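Putative adhesin (Bacteroides thetaiotaomicron, PDB 4QDG) is a putative lipoprotein adhesin of the FimB/Mfa2 family, which binds magnesium and probably serves to anchor or assemble pili at the outer membrane. Local coordinates at residues Y81-K94 and L106-R120. Numbering follows the deposited sequence.
Sequences YGGLACNKSSFLMK and LQVELDSECLTNPRR. With MG (magnesium ion), chain C.
The amide of K94 meets the carbonyl of Q107 in a short bond, N to O 2.7 Å, within an antiparallel hairpin pairing of strands 91-94 and 107-110, also tied by reciprocal bonds of L92 and E109. On the face carrying K94 and E109, the lysine chain runs extended, CG anti to the backbone N (chi1 -166°), and passes diagonally across the pairing to E109, two residues beyond its partner Q107. There NZ reaches E109 OE1 at 3.0 Å, nearly head-on to the C-O bond, in a salt bridge. The other face is apolar: the CG2 branch of V108 lies 3.7 Å from CE1 of Y81, on strand 75-82, while CG of selenomethionine M93 rests on CD1 of L106. At the F91-L110 pair, where strand 91-94 begins and 107-110 ends, L110 sets CD1 over one face of the F91 ring, 3.7 Å from its centroid, a CH-pi contact. Just beyond, S90 O accepts from D111 N at 2.9 Å. D111 then divides its carboxylate: OD1 caps the following helical turn through E113 N, and OD2 takes R120 NH1 at 3.0 Å from well above the carboxylate plane, although OD2 itself lies near the guanidinium plane. S90 OG receives the amide of H124 and donates to a water that bridges to R120 O. C86, in the turn before S90, binds magnesium together with D36, C37 and H124. One serine can thus serve two elements, its carbonyl a strand exit and its hydroxyl a metal-ligand loop, consistent with a second-shell role through the H124 backbone.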
loop_
_atom_site.group_PDB
_atom_site.type_symbol
_atom_site.label_atom_id
_atom_site.label_comp_id
_atom_site.label_asym_id
_atom_site.label_seq_id
_atom_site.Cartn_x
_atom_site.Cartn_y
_atom_site.Cartn_z
ATOM N N TYR A 81 2.128 11.570 7.625
ATOM C CA TYR A 81 1.355 10.922 6.574
ATOM C C TYR A 81 1.810 11.423 5.258
ATOM O O TYR A 81 2.034 12.619 5.115
ATOM C CB TYR A 81 -0.157 11.152 6.697
ATOM C CG TYR A 81 -0.827 10.395 7.820
ATOM C CD1 TYR A 81 -1.217 9.069 7.661
ATOM C CD2 TYR A 81 -1.121 11.017 9.021
ATOM C CE1 TYR A 81 -1.862 8.377 8.686
ATOM C CE2 TYR A 81 -1.786 10.344 10.043
ATOM C CZ TYR A 81 -2.162 9.026 9.868
ATOM O OH TYR A 81 -2.801 8.381 10.891
ATOM N N GLY A 82 1.932 10.513 4.306
ATOM C CA GLY A 82 2.237 10.829 2.924
ATOM C C GLY A 82 1.033 10.465 2.080
ATOM O O GLY A 82 0.419 9.423 2.303
ATOM N N GLY A 83 0.650 11.336 1.151
ATOM C CA GLY A 83 -0.474 11.064 0.263
ATOM C C GLY A 83 -1.855 11.416 0.769
ATOM O O GLY A 83 -2.844 10.952 0.206
ATOM N N LEU A 84 -1.934 12.225 1.831
ATOM C CA LEU A 84 -3.188 12.691 2.428
ATOM C C LEU A 84 -3.513 14.132 2.053
ATOM O O LEU A 84 -4.682 14.480 2.009
ATOM C CB LEU A 84 -3.110 12.619 3.965
ATOM C CG LEU A 84 -3.744 11.471 4.713
ATOM C CD1 LEU A 84 -3.964 11.854 6.136
ATOM C CD2 LEU A 84 -5.081 11.116 4.166
ATOM N N ALA A 85 -2.475 14.973 1.850
ATOM C CA ALA A 85 -2.566 16.425 1.647
ATOM C C ALA A 85 -2.914 16.896 0.236
ATOM O O ALA A 85 -3.738 17.801 0.122
ATOM C CB ALA A 85 -1.266 17.092 2.076
ATOM N N CYS A 86 -2.264 16.367 -0.819
ATOM C CA CYS A 86 -2.531 16.869 -2.178
ATOM C C CYS A 86 -3.925 16.457 -2.698
ATOM O O CYS A 86 -4.604 15.632 -2.082
ATOM C CB CYS A 86 -1.422 16.488 -3.160
ATOM S SG CYS A 86 -1.460 14.770 -3.725
ATOM N N ASN A 87 -4.359 17.093 -3.807
ATOM C CA ASN A 87 -5.657 16.871 -4.454
ATOM C C ASN A 87 -5.779 15.458 -5.080
ATOM O O ASN A 87 -6.902 14.994 -5.299
ATOM C CB ASN A 87 -5.927 17.958 -5.519
ATOM C CG ASN A 87 -4.831 18.149 -6.553
ATOM O OD1 ASN A 87 -3.697 18.535 -6.245
ATOM N ND2 ASN A 87 -5.164 17.940 -7.815
ATOM N N LYS A 88 -4.638 14.778 -5.347
ATOM C CA LYS A 88 -4.595 13.421 -5.924
ATOM C C LYS A 88 -5.029 12.325 -4.912
ATOM O O LYS A 88 -5.412 11.232 -5.333
ATOM C CB LYS A 88 -3.183 13.079 -6.441
ATOM C CG LYS A 88 -2.550 14.043 -7.421
ATOM C CD LYS A 88 -1.078 13.674 -7.591
ATOM C CE LYS A 88 -0.289 14.750 -8.296
ATOM N NZ LYS A 88 1.161 14.422 -8.355
ATOM N N SER A 89 -4.961 12.632 -3.595
ATOM C CA SER A 89 -5.243 11.747 -2.462
ATOM C C SER A 89 -6.448 10.801 -2.635
ATOM O O SER A 89 -7.496 11.186 -3.152
ATOM C CB SER A 89 -5.439 12.553 -1.188
ATOM O OG SER A 89 -5.403 11.672 -0.082
ATOM N N SER A 90 -6.277 9.567 -2.175
ATOM C CA SER A 90 -7.322 8.550 -2.198
ATOM C C SER A 90 -7.911 8.321 -0.774
ATOM O O SER A 90 -8.970 7.707 -0.636
ATOM C CB SER A 90 -6.762 7.251 -2.762
ATOM O OG SER A 90 -6.276 7.459 -4.078
ATOM N N PHE A 91 -7.227 8.823 0.276
ATOM C CA PHE A 91 -7.650 8.609 1.657
ATOM C C PHE A 91 -8.005 9.919 2.378
ATOM O O PHE A 91 -7.662 11.007 1.911
ATOM C CB PHE A 91 -6.557 7.842 2.428
ATOM C CG PHE A 91 -6.297 6.426 1.945
ATOM C CD1 PHE A 91 -5.550 6.190 0.792
ATOM C CD2 PHE A 91 -6.770 5.335 2.661
ATOM C CE1 PHE A 91 -5.326 4.897 0.337
ATOM C CE2 PHE A 91 -6.525 4.033 2.218
ATOM C CZ PHE A 91 -5.799 3.823 1.062
ATOM N N LEU A 92 -8.730 9.807 3.498
ATOM C CA LEU A 92 -9.139 10.973 4.285
ATOM C C LEU A 92 -8.910 10.755 5.760
ATOM O O LEU A 92 -9.113 9.650 6.267
ATOM C CB LEU A 92 -10.646 11.289 4.089
ATOM C CG LEU A 92 -11.169 11.596 2.686
ATOM C CD1 LEU A 92 -12.674 11.460 2.630
ATOM C CD2 LEU A 92 -10.776 12.991 2.256
HETATM N N MSE A 93 -8.534 11.824 6.465
HETATM C CA MSE A 93 -8.447 11.815 7.912
HETATM C C MSE A 93 -9.856 11.815 8.435
HETATM O O MSE A 93 -10.712 12.527 7.910
HETATM C CB MSE A 93 -7.672 13.017 8.429
HETATM C CG MSE A 93 -6.331 12.646 8.945
HETATM SE SE MSE A 93 -5.298 14.260 9.126
HETATM C CE MSE A 93 -3.651 13.438 9.408
ATOM N N LYS A 94 -10.110 10.991 9.426
ATOM C CA LYS A 94 -11.440 10.802 10.000
ATOM C C LYS A 94 -11.392 10.980 11.522
ATOM O O LYS A 94 -10.631 10.304 12.223
ATOM C CB LYS A 94 -11.934 9.393 9.607
ATOM C CG LYS A 94 -13.410 9.120 9.817
ATOM C CD LYS A 94 -13.698 7.640 9.587
ATOM C CE LYS A 94 -15.112 7.254 9.957
ATOM N NZ LYS A 94 -15.306 5.784 9.902
ATOM N N LEU A 106 -7.114 9.590 16.115
ATOM C CA LEU A 106 -7.034 9.656 14.679
ATOM C C LEU A 106 -7.279 8.299 13.997
ATOM O O LEU A 106 -6.863 7.228 14.461
ATOM C CB LEU A 106 -5.692 10.249 14.240
ATOM C CG LEU A 106 -5.570 10.733 12.797
ATOM C CD1 LEU A 106 -6.794 11.583 12.350
ATOM C CD2 LEU A 106 -4.300 11.498 12.629
ATOM N N GLN A 107 -8.043 8.394 12.907
ATOM C CA GLN A 107 -8.379 7.378 11.946
ATOM C C GLN A 107 -8.194 7.955 10.554
ATOM O O GLN A 107 -8.398 9.161 10.370
ATOM C CB GLN A 107 -9.818 6.894 12.129
ATOM C CG GLN A 107 -10.027 6.093 13.394
ATOM C CD GLN A 107 -11.407 5.518 13.508
ATOM O OE1 GLN A 107 -12.275 5.686 12.646
ATOM N NE2 GLN A 107 -11.641 4.824 14.592
ATOM N N VAL A 108 -7.801 7.094 9.585
ATOM C CA VAL A 108 -7.664 7.376 8.156
ATOM C C VAL A 108 -8.507 6.324 7.420
ATOM O O VAL A 108 -8.370 5.119 7.661
ATOM C CB VAL A 108 -6.185 7.433 7.669
ATOM C CG1 VAL A 108 -6.064 7.453 6.148
ATOM C CG2 VAL A 108 -5.485 8.635 8.264
ATOM N N GLU A 109 -9.390 6.785 6.538
ATOM C CA GLU A 109 -10.247 5.904 5.765
ATOM C C GLU A 109 -10.112 6.180 4.288
ATOM O O GLU A 109 -9.899 7.321 3.902
ATOM C CB GLU A 109 -11.715 6.094 6.189
ATOM C CG GLU A 109 -12.587 4.889 5.850
ATOM C CD GLU A 109 -14.088 5.073 5.963
ATOM O OE1 GLU A 109 -14.546 5.675 6.961
ATOM O OE2 GLU A 109 -14.807 4.573 5.065
ATOM N N LEU A 110 -10.268 5.137 3.449
ATOM C CA LEU A 110 -10.295 5.332 2.000
ATOM C C LEU A 110 -11.582 6.054 1.617
ATOM O O LEU A 110 -12.650 5.745 2.147
ATOM C CB LEU A 110 -10.212 3.984 1.254
ATOM C CG LEU A 110 -10.187 4.037 -0.289
ATOM C CD1 LEU A 110 -8.795 4.336 -0.820
ATOM C CD2 LEU A 110 -10.690 2.752 -0.893
ATOM N N ASP A 111 -11.477 7.004 0.688
ATOM C CA ASP A 111 -12.624 7.665 0.081
ATOM C C ASP A 111 -13.315 6.591 -0.776
ATOM O O ASP A 111 -12.698 6.076 -1.709
ATOM C CB ASP A 111 -12.135 8.873 -0.758
ATOM C CG ASP A 111 -13.200 9.732 -1.431
ATOM O OD1 ASP A 111 -14.372 9.265 -1.555
ATOM O OD2 ASP A 111 -12.865 10.857 -1.860
ATOM N N SER A 112 -14.547 6.198 -0.408
ATOM C CA SER A 112 -15.336 5.142 -1.069
ATOM C C SER A 112 -15.523 5.346 -2.597
ATOM O O SER A 112 -15.723 4.369 -3.321
ATOM C CB SER A 112 -16.700 5.013 -0.404
ATOM O OG SER A 112 -17.473 6.194 -0.576
ATOM N N GLU A 113 -15.424 6.598 -3.074
ATOM C CA GLU A 113 -15.567 6.951 -4.489
ATOM C C GLU A 113 -14.456 6.326 -5.344
ATOM O O GLU A 113 -14.679 6.040 -6.526
ATOM C CB GLU A 113 -15.589 8.484 -4.645
ATOM C CG GLU A 113 -16.710 9.052 -5.508
ATOM C CD GLU A 113 -18.017 8.287 -5.612
ATOM O OE1 GLU A 113 -18.692 8.093 -4.574
ATOM O OE2 GLU A 113 -18.373 7.888 -6.744
ATOM N N CYS A 114 -13.293 6.034 -4.721
ATOM C CA CYS A 114 -12.144 5.354 -5.350
ATOM C C CYS A 114 -12.450 3.908 -5.710
ATOM O O CYS A 114 -11.778 3.366 -6.578
ATOM C CB CYS A 114 -10.931 5.423 -4.435
ATOM S SG CYS A 114 -10.344 7.102 -4.138
ATOM N N LEU A 115 -13.418 3.260 -5.036
ATOM C CA LEU A 115 -13.712 1.864 -5.356
ATOM C C LEU A 115 -14.471 1.749 -6.672
ATOM O O LEU A 115 -14.245 0.789 -7.421
ATOM C CB LEU A 115 -14.508 1.169 -4.235
ATOM C CG LEU A 115 -13.828 1.029 -2.848
ATOM C CD1 LEU A 115 -14.823 0.570 -1.804
ATOM C CD2 LEU A 115 -12.608 0.091 -2.871
ATOM N N THR A 116 -15.337 2.739 -6.971
ATOM C CA THR A 116 -16.215 2.714 -8.134
ATOM C C THR A 116 -15.830 3.664 -9.288
ATOM O O THR A 116 -16.123 3.312 -10.438
ATOM C CB THR A 116 -17.647 3.002 -7.701
ATOM O OG1 THR A 116 -17.668 4.103 -6.793
ATOM C CG2 THR A 116 -18.319 1.769 -7.061
ATOM N N ASN A 117 -15.260 4.871 -9.011
ATOM C CA ASN A 117 -14.929 5.781 -10.105
ATOM C C ASN A 117 -13.696 5.229 -10.884
ATOM O O ASN A 117 -12.618 5.161 -10.308
ATOM C CB ASN A 117 -14.705 7.211 -9.611
ATOM C CG ASN A 117 -14.483 8.220 -10.730
ATOM O OD1 ASN A 117 -13.957 7.904 -11.811
ATOM N ND2 ASN A 117 -14.885 9.458 -10.501
ATOM N N PRO A 118 -13.840 4.841 -12.181
ATOM C CA PRO A 118 -12.704 4.240 -12.916
ATOM C C PRO A 118 -11.453 5.102 -12.975
ATOM O O PRO A 118 -10.353 4.571 -13.016
ATOM C CB PRO A 118 -13.270 4.038 -14.325
ATOM C CG PRO A 118 -14.744 3.891 -14.111
ATOM C CD PRO A 118 -15.062 4.852 -13.019
ATOM N N ARG A 119 -11.632 6.425 -12.948
ATOM C CA ARG A 119 -10.578 7.427 -12.991
ATOM C C ARG A 119 -9.901 7.580 -11.618
ATOM O O ARG A 119 -8.828 8.177 -11.545
ATOM C CB ARG A 119 -11.165 8.761 -13.496
ATOM C CG ARG A 119 -11.563 8.646 -14.974
ATOM C CD ARG A 119 -12.642 9.583 -15.452
ATOM N NE ARG A 119 -13.938 9.477 -14.766
ATOM C CZ ARG A 119 -14.905 8.606 -15.044
ATOM N NH1 ARG A 119 -14.701 7.634 -15.930
ATOM N NH2 ARG A 119 -16.062 8.661 -14.394
ATOM N N ARG A 120 -10.486 6.994 -10.541
ATOM C CA ARG A 120 -9.930 7.069 -9.177
ATOM C C ARG A 120 -9.558 5.673 -8.596
ATOM O O ARG A 120 -9.026 5.620 -7.490
ATOM C CB ARG A 120 -10.922 7.773 -8.226
ATOM C CG ARG A 120 -11.287 9.203 -8.651
ATOM C CD ARG A 120 -11.876 9.991 -7.508
ATOM N NE ARG A 120 -10.884 10.170 -6.452
ATOM C CZ ARG A 120 -11.158 10.520 -5.204
ATOM N NH1 ARG A 120 -12.412 10.744 -4.829
ATOM N NH2 ARG A 120 -10.180 10.646 -4.316
HETATM MG MG MG C . 0.048 13.493 -3.021
HETATM O O HOH W 1 -7.361 7.349 -6.551
#